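Kinesin-like protein KAR3 (Saccharomyces cerevisiae, PDB 1F9V) probably couples ATP hydrolysis to force and movement along microtubules, as a motor domain of the kinesin family. Local coordinates at residues G83-I88 against G308-L313; I223-S228 against G238-V243; G275-A280 against I291-S296. The protein carries 2 engineered substitutions. All blocks are in the same frame, centred on the assembly; numbering follows the deposited sequence.

Contact 1: G83-I88 against G308-L313; sequences GYNVCI and GDSKTL. With ADP (adenosine-5'-diphosphate), chain D.
Val86, Cys87 and Ile88 pair in parallel with Lys311, Thr312 and Leu313 in the central sheet of the motor, beside a pocket that holds an ADP distinct from the one at the phosphate-binding loop. Three backbone bonds fix the register: Lys311 N to Asn85 O, Cys87 N to Lys311 O, and Leu313 N to Cys87 O at 2.8 Å. At the start of the strands, side chains add to the pairing. The Lys311 chain lies over one face of the Tyr84 ring, with CE 3.9 Å from its centroid in a CH-pi contact. A bend at the last torsion (chi4 -130°) leaves NZ 4.9 Å from the same centroid, almost on the ring normal, which makes a cation-pi pair. At the ring edge, Tyr84 CD2 lies 3.1 Å from Asp309 O. A water bridges the two loops, accepting from Asn85 N and donating to Asp309 OD2 at 2.6 Å and to Ser310 OG, itself also hydrogen-bonded to Thr307 O. In the Asn85 side chain, OD1 takes Thr239 N and ND2 gives to Tyr304 O, tying the loop to the next strand and to helix 297-306. The ADP adenine donates through N6 to Thr312 O at 3.1 Å, while Leu313 CB packs 3.6 Å from ADP N1. Helix 66-77 over Val86, Ile88 and Leu313, with helix 297-306 behind Cys87 and Thr312, gives the layered alpha/beta fold of P-loop NTPases.

Contact 2: I223-S228 against G238-V243; sequences IHLSGS and GTLNLV
Backbone bonds come first in the pairing of Ile223 with Leu240 and of Leu225 with Gly238. Ile223 and Leu240 exchange two bonds of 2.8 Å, N to O in both directions, as an antiparallel hydrogen-bonded pair. Leu225 N gives to Gly238 O at 2.8 Å, and the return bond from Gly238 N to Leu225 O is longer, 3.1 Å. Between them His224 and Thr239 form the non-hydrogen-bonded pair, where Thr239 CA makes a CA-H...O contact to Ile223 O.

That pair carries the polar side-chain link. Imidazole and hydroxyl lie side by side, and Thr239 OG1 meets His224 ND1 at the ring edge, in plane and 3.0 Å away. With His224 CG beside its own backbone N (chi1 -49°), the ring leans to the threonine, while NE2 is held by Glu136 on strand 130-141. A leucine in place of His224 would probably leave both the Thr239 hydroxyl and the Glu136 carboxylate without this partner, interrupting the side-chain link between strands 130-141, 218-228 and 235-244.

The two strands, 218-228 and 235-244, form a beta hairpin within the central kinesin sheet, and the second runs on into the DLAGSE sequence of switch II.

Apolar contacts occupy the other face. Leu240 CD1 touches both Ile223 CG2 and Leu225 CG, 3.9 Å from each, and Ile223 CD1 reaches Leu242 CD1 further along. Helix 109-124 packs against this face, with Ile117 touching Leu225 and Leu240, and Ile110 touching Leu242.

Contact 3: G275-A280 against I291-S296; sequences GDVIHA and IPFRNS
The ring of Phe293 is approached obliquely by Val277 CG1, 3.6 Å from Phe293 CE1, while one of its faces carries Ile291 CG2, 3.6 Å above the plane and displaced toward the rim. Val277 is the hub of the contact. Its CG1 stands anti to the backbone N (chi1 166°) and touches Ile291 CG2 at 3.7 Å as well as the phenylalanine. The other branch, CG2, meets Pro292 CG at 3.9 Å. One turn on, Ala280 CB rests 4.1 Å from Ile291 CG1. The loop presents these groups together because it bends sharply: Pro292 is the centre of an inverse gamma turn, closed by Phe293 N to Ile291 O at 2.8 Å, and a short 3-10 segment follows. Around this patch, Asp276 forms a salt bridge to Lys337, and Phe293 also touches helix 297-306. The contact joins the long helix 258-281 to the loop leading into helix 297-306, the region that in kinesins generally faces the microtubule. Its chemistry is wholly apolar across the two segments, which implies that between them the fit of methyls and rings probably matters more than directional bonds.

Contacts 1 and 2 are buried and belong to one sheet, with strand 86-91 as neighbour of both strand 311-318 and strand 235-244. Probable hydrogen bonds from Val86 to Thr239 and Asn241 join them directly. One is parallel and the other an antiparallel hairpin, yet both rely on backbone bonds supplemented by side chains. Contact 3 lies at the surface, pairs a helix with a loop, and depends on apolar packing alone. It touches neither of the others, coming within about 4 Å of contact 1 at the nearest atoms. Helix 297-306 nonetheless meets residues of both contacts 1 and 3.

Contact 1: G83-I88 against G308-L313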
loop_
_atom_site.group_PDB
_atom_site.type_symbol
_atom_site.label_atom_id
_atom_site.label_comp_id
_atom_site.label_asym_id
_atom_site.label_seq_id
_atom_site.Cartn_x
_atom_site.Cartn_y
_atom_site.Cartn_z
ATOM N N GLY A 83 -4.348 -17.471 -7.188
ATOM C CA GLY A 83 -5.305 -16.739 -7.998
ATOM C C GLY A 83 -5.952 -15.538 -7.330
ATOM O O GLY A 83 -6.846 -14.916 -7.901
ATOM N N TYR A 84 -5.519 -15.211 -6.117
ATOM C CA TYR A 84 -6.081 -14.062 -5.413
ATOM C C TYR A 84 -5.417 -12.790 -5.905
ATOM O O TYR A 84 -4.235 -12.790 -6.247
ATOM C CB TYR A 84 -5.824 -14.157 -3.908
ATOM C CG TYR A 84 -6.705 -15.128 -3.175
ATOM C CD1 TYR A 84 -6.259 -16.423 -2.894
ATOM C CD2 TYR A 84 -7.978 -14.757 -2.747
ATOM C CE1 TYR A 84 -7.062 -17.321 -2.204
ATOM C CE2 TYR A 84 -8.788 -15.647 -2.056
ATOM C CZ TYR A 84 -8.324 -16.927 -1.789
ATOM O OH TYR A 84 -9.119 -17.811 -1.105
ATOM N N ASN A 85 -6.183 -11.706 -5.951
ATOM C CA ASN A 85 -5.625 -10.427 -6.329
ATOM C C ASN A 85 -5.218 -9.814 -4.995
ATOM O O ASN A 85 -5.879 -10.043 -3.975
ATOM C CB ASN A 85 -6.667 -9.543 -6.995
ATOM C CG ASN A 85 -7.000 -10.001 -8.398
ATOM O OD1 ASN A 85 -6.180 -10.622 -9.078
ATOM N ND2 ASN A 85 -8.210 -9.694 -8.838
ATOM N N VAL A 86 -4.147 -9.034 -5.011
ATOM C CA VAL A 86 -3.643 -8.433 -3.787
ATOM C C VAL A 86 -3.328 -6.963 -3.974
ATOM O O VAL A 86 -2.786 -6.565 -5.002
ATOM C CB VAL A 86 -2.348 -9.170 -3.330
ATOM C CG1 VAL A 86 -1.630 -8.371 -2.241
ATOM C CG2 VAL A 86 -2.689 -10.562 -2.857
ATOM N N CYS A 87 -3.677 -6.159 -2.972
ATOM C CA CYS A 87 -3.378 -4.731 -2.990
ATOM C C CYS A 87 -2.685 -4.378 -1.679
ATOM O O CYS A 87 -3.121 -4.803 -0.608
ATOM C CB CYS A 87 -4.652 -3.879 -3.099
ATOM S SG CYS A 87 -5.345 -3.715 -4.758
ATOM N N ILE A 88 -1.597 -3.623 -1.772
ATOM C CA ILE A 88 -0.887 -3.156 -0.587
ATOM C C ILE A 88 -0.696 -1.664 -0.798
ATOM O O ILE A 88 -0.075 -1.244 -1.778
ATOM C CB ILE A 88 0.489 -3.833 -0.417
ATOM C CG1 ILE A 88 0.297 -5.335 -0.178
ATOM C CG2 ILE A 88 1.234 -3.182 0.753
ATOM C CD1 ILE A 88 1.592 -6.118 0.020
ATOM N N GLY A 308 -14.398 -8.858 -4.798
ATOM C CA GLY A 308 -14.347 -10.305 -4.861
ATOM C C GLY A 308 -13.666 -10.837 -3.612
ATOM O O GLY A 308 -13.937 -10.379 -2.496
ATOM N N ASP A 309 -12.777 -11.805 -3.787
ATOM C CA ASP A 309 -12.063 -12.376 -2.650
ATOM C C ASP A 309 -10.665 -11.772 -2.587
ATOM O O ASP A 309 -9.767 -12.320 -1.946
ATOM C CB ASP A 309 -11.966 -13.894 -2.792
ATOM C CG ASP A 309 -11.694 -14.323 -4.218
ATOM O OD1 ASP A 309 -12.080 -15.457 -4.573
ATOM O OD2 ASP A 309 -11.101 -13.524 -4.978
ATOM N N SER A 310 -10.490 -10.644 -3.268
ATOM C CA SER A 310 -9.208 -9.956 -3.284
ATOM C C SER A 310 -8.820 -9.628 -1.839
ATOM O O SER A 310 -9.688 -9.442 -0.979
ATOM C CB SER A 310 -9.314 -8.664 -4.104
ATOM O OG SER A 310 -9.531 -8.946 -5.477
ATOM N N LYS A 311 -7.519 -9.565 -1.580
ATOM C CA LYS A 311 -7.020 -9.260 -0.240
ATOM C C LYS A 311 -6.303 -7.925 -0.262
ATOM O O LYS A 311 -5.426 -7.696 -1.089
ATOM C CB LYS A 311 -6.069 -10.357 0.226
ATOM C CG LYS A 311 -6.713 -11.725 0.248
ATOM C CD LYS A 311 -5.708 -12.799 0.614
ATOM C CE LYS A 311 -6.374 -14.155 0.704
ATOM N NZ LYS A 311 -6.018 -14.835 1.983
ATOM N N THR A 312 -6.684 -7.042 0.654
ATOM C CA THR A 312 -6.086 -5.721 0.713
ATOM C C THR A 312 -5.422 -5.441 2.050
ATOM O O THR A 312 -5.952 -5.796 3.099
ATOM C CB THR A 312 -7.153 -4.642 0.456
ATOM O OG1 THR A 312 -7.602 -4.752 -0.901
ATOM C CG2 THR A 312 -6.586 -3.245 0.695
ATOM N N LEU A 313 -4.258 -4.805 1.989
ATOM C CA LEU A 313 -3.517 -4.437 3.186
ATOM C C LEU A 313 -3.198 -2.949 3.124
ATOM O O LEU A 313 -2.569 -2.481 2.174
ATOM C CB LEU A 313 -2.208 -5.231 3.287
ATOM C CG LEU A 313 -1.186 -4.695 4.300
ATOM C CD1 LEU A 313 -1.773 -4.755 5.708
ATOM C CD2 LEU A 313 0.100 -5.514 4.217
HETATM P PB ADP D . -5.644 -15.704 9.427
HETATM O O1B ADP D . -7.009 -15.892 10.005
HETATM O O2B ADP D . -5.401 -14.154 8.984
HETATM O O3B ADP D . -4.588 -16.157 10.382
HETATM P PA ADP D . -5.698 -16.111 6.556
HETATM O O1A ADP D . -6.179 -17.291 5.813
HETATM O O2A ADP D . -6.650 -14.986 6.483
HETATM O O3A ADP D . -5.524 -16.498 8.083
HETATM O "O5'" ADP D . -4.207 -15.693 6.114
HETATM C "C5'" ADP D . -3.130 -15.869 7.039
HETATM C "C4'" ADP D . -2.015 -14.840 6.851
HETATM O "O4'" ADP D . -1.960 -14.260 5.523
HETATM C "C3'" ADP D . -2.108 -13.694 7.835
HETATM O "O3'" ADP D . -1.458 -13.963 9.087
HETATM C "C2'" ADP D . -1.510 -12.521 7.099
HETATM O "O2'" ADP D . -0.099 -12.384 7.335
HETATM C "C1'" ADP D . -1.879 -12.810 5.645
HETATM N N9 ADP D . -3.132 -12.064 5.208
HETATM C C8 ADP D . -4.333 -12.594 4.906
HETATM N N7 ADP D . -5.176 -11.608 4.544
HETATM C C5 ADP D . -4.531 -10.461 4.605
HETATM C C6 ADP D . -4.834 -9.106 4.351
HETATM N N6 ADP D . -6.061 -8.741 3.931
HETATM N N1 ADP D . -3.872 -8.140 4.534
HETATM C C2 ADP D . -2.623 -8.447 4.951
HETATM N N3 ADP D . -2.320 -9.738 5.190
HETATM C C4 ADP D . -3.215 -10.753 5.037
HETATM O O HOH W 1 -9.102 -12.071 -5.687
#

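Contact 2: I223-S228 against G238-V243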
loop_
_atom_site.group_PDB
_atom_site.type_symbol
_atom_site.label_atom_id
_atom_site.label_comp_id
_atom_site.label_asym_id
_atom_site.label_seq_id
_atom_site.Cartn_x
_atom_site.Cartn_y
_atom_site.Cartn_z
ATOM N N ILE A 223 2.037 -6.552 -10.638
ATOM C CA ILE A 223 2.617 -7.853 -10.943
ATOM C C ILE A 223 1.513 -8.849 -11.284
ATOM O O ILE A 223 0.530 -8.971 -10.551
ATOM C CB ILE A 223 3.391 -8.416 -9.728
ATOM C CG1 ILE A 223 4.584 -7.513 -9.401
ATOM C CG2 ILE A 223 3.829 -9.851 -10.008
ATOM C CD1 ILE A 223 5.044 -7.601 -7.955
ATOM N N HIS A 224 1.677 -9.561 -12.395
ATOM C CA HIS A 224 0.697 -10.565 -12.797
ATOM C C HIS A 224 1.346 -11.944 -12.711
ATOM O O HIS A 224 2.444 -12.155 -13.228
ATOM C CB HIS A 224 0.215 -10.292 -14.223
ATOM C CG HIS A 224 -0.204 -8.873 -14.452
ATOM N ND1 HIS A 224 -1.403 -8.369 -13.995
ATOM C CD2 HIS A 224 0.422 -7.848 -15.074
ATOM C CE1 HIS A 224 -1.499 -7.095 -14.329
ATOM N NE2 HIS A 224 -0.405 -6.753 -14.984
ATOM N N LEU A 225 0.679 -12.869 -12.030
ATOM C CA LEU A 225 1.192 -14.226 -11.886
ATOM C C LEU A 225 0.287 -15.159 -12.658
ATOM O O LEU A 225 -0.845 -15.410 -12.238
ATOM C CB LEU A 225 1.192 -14.668 -10.421
ATOM C CG LEU A 225 1.973 -13.864 -9.387
ATOM C CD1 LEU A 225 1.980 -14.644 -8.078
ATOM C CD2 LEU A 225 3.392 -13.608 -9.872
ATOM N N SER A 226 0.787 -15.676 -13.778
ATOM C CA SER A 226 0.009 -16.592 -14.603
ATOM C C SER A 226 0.560 -18.014 -14.518
ATOM O O SER A 226 1.651 -18.303 -15.016
ATOM C CB SER A 226 0.002 -16.120 -16.056
ATOM O OG SER A 226 -0.906 -16.903 -16.806
ATOM N N GLY A 227 -0.206 -18.894 -13.881
ATOM C CA GLY A 227 0.219 -20.271 -13.726
ATOM C C GLY A 227 -0.593 -21.282 -14.513
ATOM O O GLY A 227 -1.820 -21.190 -14.610
ATOM N N SER A 228 0.108 -22.255 -15.084
ATOM C CA SER A 228 -0.532 -23.308 -15.856
ATOM C C SER A 228 0.089 -24.639 -15.462
ATOM O O SER A 228 1.311 -24.790 -15.446
ATOM C CB SER A 228 -0.342 -23.064 -17.353
ATOM O OG SER A 228 1.008 -22.756 -17.653
ATOM N N GLY A 238 -3.421 -14.220 -10.929
ATOM C CA GLY A 238 -3.568 -13.302 -9.814
ATOM C C GLY A 238 -2.736 -12.064 -10.046
ATOM O O GLY A 238 -1.663 -12.135 -10.643
ATOM N N THR A 239 -3.225 -10.922 -9.578
ATOM C CA THR A 239 -2.502 -9.673 -9.756
ATOM C C THR A 239 -2.200 -9.000 -8.414
ATOM O O THR A 239 -3.049 -8.955 -7.527
ATOM C CB THR A 239 -3.312 -8.698 -10.646
ATOM O OG1 THR A 239 -3.468 -9.273 -11.953
ATOM C CG2 THR A 239 -2.608 -7.368 -10.774
ATOM N N LEU A 240 -0.974 -8.507 -8.279
ATOM C CA LEU A 240 -0.552 -7.801 -7.077
ATOM C C LEU A 240 -0.327 -6.352 -7.451
ATOM O O LEU A 240 0.342 -6.052 -8.443
ATOM C CB LEU A 240 0.749 -8.381 -6.525
ATOM C CG LEU A 240 0.666 -9.844 -6.105
ATOM C CD1 LEU A 240 1.375 -10.690 -7.157
ATOM C CD2 LEU A 240 1.280 -10.031 -4.716
ATOM N N ASN A 241 -0.899 -5.452 -6.657
ATOM C CA ASN A 241 -0.748 -4.027 -6.891
ATOM C C ASN A 241 -0.107 -3.453 -5.639
ATOM O O ASN A 241 -0.748 -3.360 -4.593
ATOM C CB ASN A 241 -2.117 -3.396 -7.151
ATOM C CG ASN A 241 -2.890 -4.135 -8.225
ATOM O OD1 ASN A 241 -2.723 -3.861 -9.414
ATOM N ND2 ASN A 241 -3.722 -5.086 -7.814
ATOM N N LEU A 242 1.169 -3.102 -5.760
ATOM C CA LEU A 242 1.958 -2.559 -4.651
ATOM C C LEU A 242 2.063 -1.048 -4.838
ATOM O O LEU A 242 2.793 -0.558 -5.700
ATOM C CB LEU A 242 3.330 -3.247 -4.635
ATOM C CG LEU A 242 3.221 -4.774 -4.798
ATOM C CD1 LEU A 242 4.597 -5.412 -4.752
ATOM C CD2 LEU A 242 2.331 -5.351 -3.704
ATOM N N VAL A 243 1.336 -0.317 -3.996
ATOM C CA VAL A 243 1.234 1.133 -4.096
ATOM C C VAL A 243 1.929 1.977 -3.039
ATOM O O VAL A 243 1.772 1.749 -1.841
ATOM C CB VAL A 243 -0.268 1.553 -4.110
ATOM C CG1 VAL A 243 -0.416 3.032 -4.469
ATOM C CG2 VAL A 243 -1.046 0.673 -5.085
#

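Contact 3: G275-A280 against I291-S296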
loop_
_atom_site.group_PDB
_atom_site.type_symbol
_atom_site.label_atom_id
_atom_site.label_comp_id
_atom_site.label_asym_id
_atom_site.label_seq_id
_atom_site.Cartn_x
_atom_site.Cartn_y
_atom_site.Cartn_z
ATOM N N GLY A 275 -9.989 6.140 0.929
ATOM C CA GLY A 275 -10.450 5.819 2.267
ATOM C C GLY A 275 -11.918 5.437 2.271
ATOM O O GLY A 275 -12.321 4.478 2.939
ATOM N N ASP A 276 -12.725 6.185 1.522
ATOM C CA ASP A 276 -14.152 5.909 1.451
ATOM C C ASP A 276 -14.419 4.536 0.843
ATOM O O ASP A 276 -15.270 3.787 1.325
ATOM C CB ASP A 276 -14.864 6.981 0.621
ATOM C CG ASP A 276 -14.979 8.301 1.351
ATOM O OD1 ASP A 276 -14.951 8.305 2.598
ATOM O OD2 ASP A 276 -15.101 9.339 0.675
ATOM N N VAL A 277 -13.690 4.209 -0.216
ATOM C CA VAL A 277 -13.862 2.923 -0.886
ATOM C C VAL A 277 -13.470 1.753 0.025
ATOM O O VAL A 277 -14.230 0.801 0.182
ATOM C CB VAL A 277 -13.035 2.877 -2.211
ATOM C CG1 VAL A 277 -12.934 1.453 -2.738
ATOM C CG2 VAL A 277 -13.692 3.771 -3.257
ATOM N N ILE A 278 -12.287 1.823 0.632
ATOM C CA ILE A 278 -11.838 0.740 1.511
ATOM C C ILE A 278 -12.759 0.606 2.723
ATOM O O ILE A 278 -13.087 -0.503 3.141
ATOM C CB ILE A 278 -10.380 0.963 2.000
ATOM C CG1 ILE A 278 -9.433 1.129 0.801
ATOM C CG2 ILE A 278 -9.932 -0.220 2.858
ATOM C CD1 ILE A 278 -9.426 -0.029 -0.156
ATOM N N HIS A 279 -13.189 1.731 3.286
ATOM C CA HIS A 279 -14.081 1.674 4.437
ATOM C C HIS A 279 -15.386 0.971 4.049
ATOM O O HIS A 279 -15.876 0.099 4.769
ATOM C CB HIS A 279 -14.391 3.084 4.955
ATOM C CG HIS A 279 -15.419 3.110 6.046
ATOM N ND1 HIS A 279 -15.094 2.970 7.377
ATOM C CD2 HIS A 279 -16.767 3.228 5.996
ATOM C CE1 HIS A 279 -16.198 3.000 8.102
ATOM N NE2 HIS A 279 -17.226 3.155 7.291
ATOM N N ALA A 280 -15.945 1.350 2.906
ATOM C CA ALA A 280 -17.190 0.751 2.456
ATOM C C ALA A 280 -17.028 -0.748 2.213
ATOM O O ALA A 280 -17.899 -1.538 2.574
ATOM C CB ALA A 280 -17.672 1.449 1.181
ATOM N N ILE A 291 -20.221 1.771 -3.719
ATOM C CA ILE A 291 -18.811 2.092 -3.552
ATOM C C ILE A 291 -18.351 2.989 -4.707
ATOM O O ILE A 291 -18.429 2.604 -5.869
ATOM C CB ILE A 291 -17.999 0.790 -3.489
ATOM C CG1 ILE A 291 -18.651 -0.136 -2.451
ATOM C CG2 ILE A 291 -16.544 1.089 -3.163
ATOM C CD1 ILE A 291 -17.802 -1.270 -1.984
ATOM N N PRO A 292 -17.852 4.197 -4.389
ATOM C CA PRO A 292 -17.381 5.179 -5.379
ATOM C C PRO A 292 -16.074 4.887 -6.117
ATOM O O PRO A 292 -15.209 5.754 -6.207
ATOM C CB PRO A 292 -17.292 6.470 -4.570
ATOM C CG PRO A 292 -16.936 6.000 -3.197
ATOM C CD PRO A 292 -17.686 4.697 -3.011
ATOM N N PHE A 293 -15.936 3.683 -6.661
ATOM C CA PHE A 293 -14.722 3.323 -7.394
ATOM C C PHE A 293 -14.403 4.322 -8.502
ATOM O O PHE A 293 -13.252 4.675 -8.712
ATOM C CB PHE A 293 -14.862 1.944 -8.057
ATOM C CG PHE A 293 -14.879 0.795 -7.097
ATOM C CD1 PHE A 293 -13.732 0.442 -6.389
ATOM C CD2 PHE A 293 -16.041 0.056 -6.908
ATOM C CE1 PHE A 293 -13.746 -0.636 -5.506
ATOM C CE2 PHE A 293 -16.069 -1.023 -6.028
ATOM C CZ PHE A 293 -14.920 -1.370 -5.324
ATOM N N ARG A 294 -15.435 4.770 -9.210
ATOM C CA ARG A 294 -15.255 5.682 -10.339
ATOM C C ARG A 294 -14.888 7.117 -9.986
ATOM O O ARG A 294 -14.589 7.921 -10.875
ATOM C CB ARG A 294 -16.521 5.679 -11.210
ATOM C CG ARG A 294 -17.023 4.291 -11.564
ATOM C CD ARG A 294 -18.281 4.353 -12.436
ATOM N NE ARG A 294 -17.968 4.862 -13.769
ATOM C CZ ARG A 294 -17.643 4.102 -14.809
ATOM N NH1 ARG A 294 -17.578 2.782 -14.690
ATOM N NH2 ARG A 294 -17.350 4.671 -15.966
ATOM N N ASN A 295 -14.893 7.440 -8.695
ATOM C CA ASN A 295 -14.579 8.795 -8.257
ATOM C C ASN A 295 -13.098 9.162 -8.262
ATOM O O ASN A 295 -12.746 10.312 -8.020
ATOM C CB ASN A 295 -15.173 9.052 -6.870
ATOM C CG ASN A 295 -16.663 9.341 -6.925
ATOM O OD1 ASN A 295 -17.257 9.778 -5.939
ATOM N ND2 ASN A 295 -17.274 9.098 -8.082
ATOM N N SER A 296 -12.225 8.197 -8.524
ATOM C CA SER A 296 -10.801 8.495 -8.590
ATOM C C SER A 296 -10.124 7.517 -9.546
ATOM O O SER A 296 -10.594 6.395 -9.748
ATOM C CB SER A 296 -10.151 8.436 -7.199
ATOM O OG SER A 296 -9.805 7.114 -6.836
#